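Local coordinates for monoamine oxidase regulatory protein, putative (Archaeoglobus fulgidus, PDB 1Q6W) that is of uncertain function but, as a MaoC-like protein with a hot dog fold, probably acts as a hydratase or dehydratase on thioester substrates, at residues A[48-53]-A[63-68]; A[77-82]-A[115-120]; A[134-139]-A[147-152]. All coordinates share one frame; numbering follows the deposited sequence.

Contact 1. Residues A[48-53]-A[63-68]; sequences PLHTDV and KPIAQG
His50 meets Ile65 and Gln67 where the short helix 48-51 of this MaoC-like hot dog fold lies against the extended chain leading into helix 68-84. The Pro-Leu-His sequence resembles the signature of related (R)-specific hydratases, whose corresponding histidine serves catalysis; a similar role here is possible but unproven.

Two hydrogen bonds tie the segments. His50 ND1 donates to Ile65 O at 2.6 Å; the oxygen lies near the ring plane, while the nitrogen stands above the plane of the carbonyl. The backbone adds a weak bond of 3.4 Å from Ile65 N to Leu49 O, beside which Pro64 CA makes a CH contact with the same oxygen. Proline suits this spot because it needs no partner for an N-H and its compact ring, through CB, lies close to Leu49 O.

A CH-pi contact covers one face of the imidazole: Gln67 CG sits 3.5 Å from the His50 ring centroid, almost on the normal. The glutamine chain bends at chi2 (91°), and its amide NE2 is bonded to Ile36 O of helix 33-43, so aliphatic and polar parts serve different partners. Gln67 also occupies the N-cap position of helix 68-84.

Apolar packing finishes the contact. Leu49, with CG anti to its backbone N (chi1 -153°), reaches the Ile65 branch: its CD1 touches Ile65 CD1 at 3.8 Å, and its CD2 packs against Ile65 CG1.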
loop_
_atom_site.group_PDB
_atom_site.type_symbol
_atom_site.label_atom_id
_atom_site.label_comp_id
_atom_site.label_asym_id
_atom_site.label_seq_id
_atom_site.Cartn_x
_atom_site.Cartn_y
_atom_site.Cartn_z
ATOM N N PRO A 48 -11.355 3.186 -13.785
ATOM C CA PRO A 48 -12.250 4.297 -14.124
ATOM C C PRO A 48 -12.777 5.184 -13.002
ATOM O O PRO A 48 -13.079 6.345 -13.248
ATOM C CB PRO A 48 -13.351 3.617 -14.932
ATOM C CG PRO A 48 -13.374 2.221 -14.360
ATOM C CD PRO A 48 -11.923 1.896 -14.221
ATOM N N LEU A 49 -12.894 4.666 -11.780
ATOM C CA LEU A 49 -13.385 5.490 -10.670
ATOM C C LEU A 49 -12.373 6.610 -10.381
ATOM O O LEU A 49 -12.720 7.675 -9.855
ATOM C CB LEU A 49 -13.564 4.640 -9.404
ATOM C CG LEU A 49 -14.612 5.086 -8.367
ATOM C CD1 LEU A 49 -14.256 4.472 -7.029
ATOM C CD2 LEU A 49 -14.687 6.599 -8.232
ATOM N N HIS A 50 -11.116 6.359 -10.732
ATOM C CA HIS A 50 -10.060 7.321 -10.488
ATOM C C HIS A 50 -9.685 8.137 -11.720
ATOM O O HIS A 50 -9.311 9.300 -11.602
ATOM C CB HIS A 50 -8.795 6.612 -9.995
ATOM C CG HIS A 50 -9.027 5.646 -8.883
ATOM N ND1 HIS A 50 -9.573 6.017 -7.675
ATOM C CD2 HIS A 50 -8.786 4.320 -8.795
ATOM C CE1 HIS A 50 -9.661 4.958 -6.892
ATOM N NE2 HIS A 50 -9.188 3.914 -7.550
ATOM N N THR A 51 -9.791 7.545 -12.904
ATOM C CA THR A 51 -9.366 8.258 -14.094
ATOM C C THR A 51 -10.336 8.383 -15.261
ATOM O O THR A 51 -9.926 8.678 -16.387
ATOM C CB THR A 51 -8.039 7.660 -14.609
ATOM O OG1 THR A 51 -8.191 6.251 -14.794
ATOM C CG2 THR A 51 -6.934 7.896 -13.599
ATOM N N ASP A 52 -11.618 8.158 -15.006
ATOM C CA ASP A 52 -12.630 8.296 -16.050
ATOM C C ASP A 52 -13.743 9.200 -15.524
ATOM O O ASP A 52 -14.628 8.749 -14.798
ATOM C CB ASP A 52 -13.225 6.948 -16.415
ATOM C CG ASP A 52 -14.157 7.037 -17.605
ATOM O OD1 ASP A 52 -14.887 8.045 -17.711
ATOM O OD2 ASP A 52 -14.166 6.096 -18.429
ATOM N N VAL A 53 -13.694 10.479 -15.888
ATOM C CA VAL A 53 -14.683 11.443 -15.430
ATOM C C VAL A 53 -16.125 10.992 -15.688
ATOM O O VAL A 53 -16.992 11.132 -14.826
ATOM C CB VAL A 53 -14.427 12.806 -16.088
ATOM C CG1 VAL A 53 -15.601 13.707 -15.909
ATOM C CG2 VAL A 53 -13.217 13.435 -15.457
ATOM N N LYS A 63 -18.040 12.070 -8.103
ATOM C CA LYS A 63 -16.811 12.679 -8.613
ATOM C C LYS A 63 -15.737 11.599 -8.555
ATOM O O LYS A 63 -15.939 10.534 -7.976
ATOM C CB LYS A 63 -16.357 13.850 -7.725
ATOM C CG LYS A 63 -17.318 14.998 -7.594
ATOM C CD LYS A 63 -17.331 15.868 -8.861
ATOM C CE LYS A 63 -18.236 17.107 -8.688
ATOM N NZ LYS A 63 -18.248 17.983 -9.889
ATOM N N PRO A 64 -14.585 11.852 -9.176
ATOM C CA PRO A 64 -13.538 10.829 -9.117
ATOM C C PRO A 64 -12.844 10.959 -7.777
ATOM O O PRO A 64 -12.876 12.032 -7.188
ATOM C CB PRO A 64 -12.641 11.178 -10.304
ATOM C CG PRO A 64 -12.870 12.629 -10.506
ATOM C CD PRO A 64 -14.336 12.818 -10.257
ATOM N N ILE A 65 -12.246 9.872 -7.288
ATOM C CA ILE A 65 -11.558 9.881 -5.996
ATOM C C ILE A 65 -10.146 9.276 -6.054
ATOM O O ILE A 65 -9.796 8.534 -6.978
ATOM C CB ILE A 65 -12.363 9.101 -4.920
ATOM C CG1 ILE A 65 -12.466 7.615 -5.290
ATOM C CG2 ILE A 65 -13.744 9.676 -4.786
ATOM C CD1 ILE A 65 -13.114 6.744 -4.182
ATOM N N ALA A 66 -9.341 9.583 -5.042
ATOM C CA ALA A 66 -7.983 9.072 -4.993
ATOM C C ALA A 66 -7.955 7.579 -4.735
ATOM O O ALA A 66 -8.884 7.036 -4.166
ATOM C CB ALA A 66 -7.197 9.796 -3.910
ATOM N N GLN A 67 -6.886 6.917 -5.159
ATOM C CA GLN A 67 -6.763 5.495 -4.939
ATOM C C GLN A 67 -6.432 5.279 -3.473
ATOM O O GLN A 67 -5.668 6.044 -2.894
ATOM C CB GLN A 67 -5.658 4.902 -5.809
ATOM C CG GLN A 67 -5.839 5.149 -7.289
ATOM C CD GLN A 67 -5.152 6.437 -7.767
ATOM O OE1 GLN A 67 -5.164 7.460 -7.061
ATOM N NE2 GLN A 67 -4.569 6.395 -8.977
ATOM N N GLY A 68 -7.002 4.240 -2.866
ATOM C CA GLY A 68 -6.705 3.959 -1.472
ATOM C C GLY A 68 -5.230 3.689 -1.265
ATOM O O GLY A 68 -4.665 4.145 -0.274
#

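Contact 2. Residues A[77-82]-A[115-120]; sequences GMVDQV and ASAEVV
A chi1 of 158° sets Val79 CG1 opposite the backbone N and CG2 opposite the carbonyl carbon, so that both methyls of this beta-branched residue face the strand 115-120. Met78, the preceding residue on the helix, instead places CG between its backbone N and carbonyl carbon (chi1 55°), which brings the chain towards Ala115. It is a selenomethionine and poorly ordered, so the fine detail at its end is uncertain.

Val79 does most of the work. Its CG1 lies 3.8 Å from Ala117 CB, and its CG2 is 4.1 Å from that same methyl and 4.3 Å from Ala115 CB; the fork sits over Ala117, with CG2 also reaching towards Ala115. Met78 extends the patch, its CG approaching Ala115 CB at 4.2 Å. The contact is thus purely van der Waals, as expected where a helix lies on a sheet whose backbone groups are already hydrogen-bonded to strands 23-30 and 129-139. Small residues suit the strand: the methyls of Ala115 and Ala117 point to the helix, while Ser116 between them turns to the other side. The axes of segments 77-82 and 115-120 approach to 8.0 Å, at 62° between their directions, a spacing that small methyls suit.

Here the long helix 68-84 rests on the concave sheet of the hot dog fold; Ile24 of strand 23-30 and Tyr151 of strand 145-156 flank Val79, so one helical residue touches three strands.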
loop_
_atom_site.group_PDB
_atom_site.type_symbol
_atom_site.label_atom_id
_atom_site.label_comp_id
_atom_site.label_asym_id
_atom_site.label_seq_id
_atom_site.Cartn_x
_atom_site.Cartn_y
_atom_site.Cartn_z
ATOM N N GLY A 77 4.417 7.903 3.896
ATOM C CA GLY A 77 5.484 8.761 3.453
ATOM C C GLY A 77 5.664 10.000 4.283
ATOM O O GLY A 77 6.778 10.300 4.687
HETATM N N MSE A 78 4.593 10.733 4.550
HETATM C CA MSE A 78 4.763 11.946 5.318
HETATM C C MSE A 78 5.133 11.672 6.772
HETATM O O MSE A 78 5.688 12.536 7.454
HETATM C CB MSE A 78 3.534 12.858 5.192
HETATM C CG MSE A 78 2.198 12.237 5.545
HETATM SE SE MSE A 78 0.708 13.447 5.166
HETATM C CE MSE A 78 -0.266 12.371 3.906
ATOM N N VAL A 79 4.861 10.461 7.240
ATOM C CA VAL A 79 5.204 10.086 8.611
ATOM C C VAL A 79 6.685 9.754 8.672
ATOM O O VAL A 79 7.380 10.152 9.607
ATOM C CB VAL A 79 4.381 8.846 9.092
ATOM C CG1 VAL A 79 5.085 8.137 10.230
ATOM C CG2 VAL A 79 2.999 9.306 9.563
ATOM N N ASP A 80 7.162 9.021 7.667
ATOM C CA ASP A 80 8.563 8.641 7.609
ATOM C C ASP A 80 9.449 9.872 7.423
ATOM O O ASP A 80 10.572 9.926 7.922
ATOM C CB ASP A 80 8.798 7.651 6.474
ATOM C CG ASP A 80 10.111 6.906 6.621
ATOM O OD1 ASP A 80 10.318 6.248 7.662
ATOM O OD2 ASP A 80 10.943 6.974 5.696
ATOM N N GLN A 81 8.931 10.868 6.714
ATOM C CA GLN A 81 9.672 12.096 6.480
ATOM C C GLN A 81 10.082 12.747 7.804
ATOM O O GLN A 81 11.163 13.314 7.906
ATOM C CB GLN A 81 8.824 13.057 5.654
ATOM C CG GLN A 81 9.633 14.068 4.877
ATOM C CD GLN A 81 8.778 14.856 3.906
ATOM O OE1 GLN A 81 7.967 14.289 3.182
ATOM N NE2 GLN A 81 8.957 16.170 3.885
ATOM N N VAL A 82 9.220 12.659 8.813
ATOM C CA VAL A 82 9.525 13.232 10.116
ATOM C C VAL A 82 10.624 12.434 10.829
ATOM O O VAL A 82 11.533 13.008 11.438
ATOM C CB VAL A 82 8.287 13.270 11.021
ATOM C CG1 VAL A 82 8.669 13.715 12.404
ATOM C CG2 VAL A 82 7.264 14.219 10.446
ATOM N N ALA A 115 -1.636 12.680 8.153
ATOM C CA ALA A 115 -1.488 11.393 8.788
ATOM C C ALA A 115 -0.724 11.476 10.089
ATOM O O ALA A 115 0.115 12.354 10.279
ATOM C CB ALA A 115 -0.783 10.438 7.844
ATOM N N SER A 116 -1.018 10.544 10.981
ATOM C CA SER A 116 -0.340 10.473 12.257
ATOM C C SER A 116 -0.089 9.005 12.553
ATOM O O SER A 116 -0.884 8.143 12.160
ATOM C CB SER A 116 -1.208 11.089 13.360
ATOM O OG SER A 116 -2.421 10.375 13.533
ATOM N N ALA A 117 1.022 8.724 13.222
ATOM C CA ALA A 117 1.341 7.362 13.599
ATOM C C ALA A 117 1.596 7.311 15.117
ATOM O O ALA A 117 2.228 8.211 15.682
ATOM C CB ALA A 117 2.547 6.898 12.845
ATOM N N GLU A 118 1.104 6.268 15.772
ATOM C CA GLU A 118 1.298 6.138 17.208
ATOM C C GLU A 118 1.805 4.744 17.549
ATOM O O GLU A 118 1.312 3.756 17.013
ATOM C CB GLU A 118 -0.014 6.411 17.936
ATOM C CG GLU A 118 0.087 6.326 19.428
ATOM C CD GLU A 118 -1.241 6.566 20.101
ATOM O OE1 GLU A 118 -1.286 6.537 21.355
ATOM O OE2 GLU A 118 -2.240 6.787 19.373
ATOM N N VAL A 119 2.806 4.662 18.422
ATOM C CA VAL A 119 3.330 3.362 18.805
ATOM C C VAL A 119 2.310 2.687 19.703
ATOM O O VAL A 119 1.931 3.232 20.748
ATOM C CB VAL A 119 4.655 3.480 19.578
ATOM C CG1 VAL A 119 5.144 2.076 19.986
ATOM C CG2 VAL A 119 5.688 4.223 18.723
ATOM N N VAL A 120 1.868 1.499 19.301
ATOM C CA VAL A 120 0.874 0.779 20.076
ATOM C C VAL A 120 1.333 -0.576 20.588
ATOM O O VAL A 120 0.688 -1.162 21.445
ATOM C CB VAL A 120 -0.418 0.584 19.263
ATOM C CG1 VAL A 120 -0.995 1.942 18.890
ATOM C CG2 VAL A 120 -0.145 -0.287 18.031
#

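Contact 3. Residues A[134-139]-A[147-152]; sequences YKLEVK and LTALYS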
loop_
_atom_site.group_PDB
_atom_site.type_symbol
_atom_site.label_atom_id
_atom_site.label_comp_id
_atom_site.label_asym_id
_atom_site.label_seq_id
_atom_site.Cartn_x
_atom_site.Cartn_y
_atom_site.Cartn_z
ATOM N N TYR A 134 2.812 0.228 14.842
ATOM C CA TYR A 134 2.262 1.574 14.844
ATOM C C TYR A 134 0.830 1.598 14.379
ATOM O O TYR A 134 0.419 0.788 13.553
ATOM C CB TYR A 134 3.082 2.493 13.925
ATOM C CG TYR A 134 4.549 2.580 14.266
ATOM C CD1 TYR A 134 5.431 1.546 13.936
ATOM C CD2 TYR A 134 5.069 3.708 14.918
ATOM C CE1 TYR A 134 6.798 1.639 14.249
ATOM C CE2 TYR A 134 6.414 3.809 15.232
ATOM C CZ TYR A 134 7.277 2.778 14.898
ATOM O OH TYR A 134 8.621 2.899 15.220
ATOM N N LYS A 135 0.069 2.542 14.909
ATOM C CA LYS A 135 -1.310 2.709 14.497
ATOM C C LYS A 135 -1.299 3.943 13.605
ATOM O O LYS A 135 -0.886 5.019 14.033
ATOM C CB LYS A 135 -2.222 2.947 15.699
ATOM C CG LYS A 135 -3.692 2.977 15.341
ATOM C CD LYS A 135 -4.554 3.235 16.570
ATOM C CE LYS A 135 -6.041 3.016 16.279
ATOM N NZ LYS A 135 -6.563 3.906 15.198
ATOM N N LEU A 136 -1.725 3.786 12.359
ATOM C CA LEU A 136 -1.752 4.896 11.431
ATOM C C LEU A 136 -3.151 5.476 11.304
ATOM O O LEU A 136 -4.139 4.741 11.196
ATOM C CB LEU A 136 -1.265 4.438 10.058
ATOM C CG LEU A 136 -1.257 5.494 8.955
ATOM C CD1 LEU A 136 -0.312 6.617 9.332
ATOM C CD2 LEU A 136 -0.813 4.870 7.655
ATOM N N GLU A 137 -3.234 6.802 11.315
ATOM C CA GLU A 137 -4.507 7.493 11.173
ATOM C C GLU A 137 -4.367 8.623 10.177
ATOM O O GLU A 137 -3.448 9.430 10.268
ATOM C CB GLU A 137 -4.969 8.046 12.514
ATOM C CG GLU A 137 -5.967 7.166 13.210
ATOM C CD GLU A 137 -6.375 7.705 14.559
ATOM O OE1 GLU A 137 -6.625 8.930 14.675
ATOM O OE2 GLU A 137 -6.454 6.895 15.509
ATOM N N VAL A 138 -5.277 8.666 9.216
ATOM C CA VAL A 138 -5.264 9.700 8.194
ATOM C C VAL A 138 -6.581 10.484 8.254
ATOM O O VAL A 138 -7.656 9.889 8.174
ATOM C CB VAL A 138 -5.099 9.074 6.793
ATOM C CG1 VAL A 138 -4.885 10.162 5.756
ATOM C CG2 VAL A 138 -3.945 8.125 6.786
ATOM N N LYS A 139 -6.490 11.807 8.407
ATOM C CA LYS A 139 -7.685 12.658 8.490
ATOM C C LYS A 139 -7.673 13.730 7.410
ATOM O O LYS A 139 -6.600 14.153 6.983
ATOM C CB LYS A 139 -7.777 13.350 9.861
ATOM C CG LYS A 139 -7.975 12.408 11.047
ATOM C CD LYS A 139 -7.985 13.194 12.351
ATOM C CE LYS A 139 -8.132 12.295 13.577
ATOM N NZ LYS A 139 -7.920 13.069 14.832
ATOM N N LEU A 147 -8.748 7.116 6.573
ATOM C CA LEU A 147 -8.072 5.832 6.495
ATOM C C LEU A 147 -7.412 5.484 7.813
ATOM O O LEU A 147 -6.954 6.357 8.542
ATOM C CB LEU A 147 -7.025 5.860 5.369
ATOM C CG LEU A 147 -6.145 4.629 5.108
ATOM C CD1 LEU A 147 -5.667 4.665 3.674
ATOM C CD2 LEU A 147 -4.959 4.578 6.067
ATOM N N THR A 148 -7.362 4.195 8.109
ATOM C CA THR A 148 -6.746 3.738 9.336
ATOM C C THR A 148 -5.953 2.477 9.020
ATOM O O THR A 148 -6.334 1.708 8.140
ATOM C CB THR A 148 -7.822 3.442 10.419
ATOM O OG1 THR A 148 -7.191 3.312 11.695
ATOM C CG2 THR A 148 -8.571 2.154 10.107
ATOM N N ALA A 149 -4.840 2.274 9.717
ATOM C CA ALA A 149 -4.030 1.094 9.475
ATOM C C ALA A 149 -3.088 0.740 10.620
ATOM O O ALA A 149 -2.789 1.554 11.506
ATOM C CB ALA A 149 -3.229 1.258 8.189
ATOM N N LEU A 150 -2.629 -0.504 10.582
ATOM C CA LEU A 150 -1.711 -1.031 11.574
ATOM C C LEU A 150 -0.502 -1.576 10.808
ATOM O O LEU A 150 -0.645 -2.444 9.949
ATOM C CB LEU A 150 -2.405 -2.150 12.343
ATOM C CG LEU A 150 -2.430 -2.109 13.864
ATOM C CD1 LEU A 150 -2.791 -0.727 14.369
ATOM C CD2 LEU A 150 -3.430 -3.134 14.327
ATOM N N TYR A 151 0.685 -1.048 11.090
ATOM C CA TYR A 151 1.882 -1.527 10.408
ATOM C C TYR A 151 3.000 -1.716 11.416
ATOM O O TYR A 151 2.961 -1.139 12.511
ATOM C CB TYR A 151 2.299 -0.545 9.302
ATOM C CG TYR A 151 2.817 0.803 9.772
ATOM C CD1 TYR A 151 4.188 1.025 9.921
ATOM C CD2 TYR A 151 1.941 1.864 10.038
ATOM C CE1 TYR A 151 4.677 2.260 10.319
ATOM C CE2 TYR A 151 2.425 3.110 10.435
ATOM C CZ TYR A 151 3.796 3.303 10.573
ATOM O OH TYR A 151 4.290 4.528 10.961
ATOM N N SER A 152 3.989 -2.527 11.066
ATOM C CA SER A 152 5.089 -2.766 11.993
ATOM C C SER A 152 6.458 -2.794 11.339
ATOM O O SER A 152 6.610 -3.217 10.194
ATOM C CB SER A 152 4.856 -4.070 12.725
ATOM O OG SER A 152 4.675 -5.093 11.777
#
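The ring of Tyr151 carries Tyr134 CB over one face, 3.8 Å from its centroid in a CH-pi contact, and has Leu136 CB at its edge, 3.9 Å from Tyr151 CE2. The ring of Tyr134 lies nearly parallel to it, 12° between planes, but is slid so far aside that the two barely overlap; the carbonyl oxygen of Tyr151 comes to the Tyr134 ring edge. Tyr151 reaches this place because its CG stands between backbone N and carbonyl carbon (chi1 69°), which leans the ring towards strand 134-139, its face against Tyr134 CB.

Beneath the rings the backbones pair in antiparallel fashion. Tyr134-Tyr151, Leu136-Ala149 and Val138-Leu147 are hydrogen-bonded pairs, with Leu136 N to Ala149 O at 2.6 Å and Val138 N to Leu147 O at 2.9 Å; the return bond from Leu147 N is weak. Lys135-Leu150 and Glu137-Thr148 are the non-hydrogen-bonded pairs between them.

The two faces differ in character. Tyr134, Leu136, Val138, Leu147, Ala149 and Tyr151 form a largely apolar side, where Val138 CG2 meets Leu147 CD2 at 3.8 Å and where Leu72, Ala75 and Leu76 of helix 68-84 pack. On the other, partly exposed side, Lys135 NZ forms a salt bridge with Glu137 OE2 at 3.0 Å, received on the carboxylate's anti lone pair. The lysine chain crosses Leu150, with Lys135 CG 3.9 Å from Leu150 CD1. Thr148 suits this strand position as a beta-branched residue, and its OG1 adds a weak bond to Leu136 O.

The two strands, consecutive and antiparallel, form a beta hairpin of the hot dog fold, where 129-139 and 145-156 are interior strands of the antiparallel sheet wrapped about one long helix.

Along the chain the contacts follow in series: contact 1 closes before contact 2 opens, and contact 3 comes last. Contacts 2 and 3 share the five-stranded sheet, their centres about 8 Å apart; strands 112-126 and 129-139 are neighbours in it, and backbone bonds such as Glu118 O with Lys135 N probably join them. Contact 1 lies off the sheet, about 26 Å from contact 2 and about 23 Å from contact 3 between centres. Helix 68-84 links all three: it begins at the end of contact 1, where Gly68 packs on Leu147, and crosses the apolar sheet face to contact 2. The helix thus connects the segment carrying His50, which may correspond to the hydratase histidine, to the body of the hot dog fold.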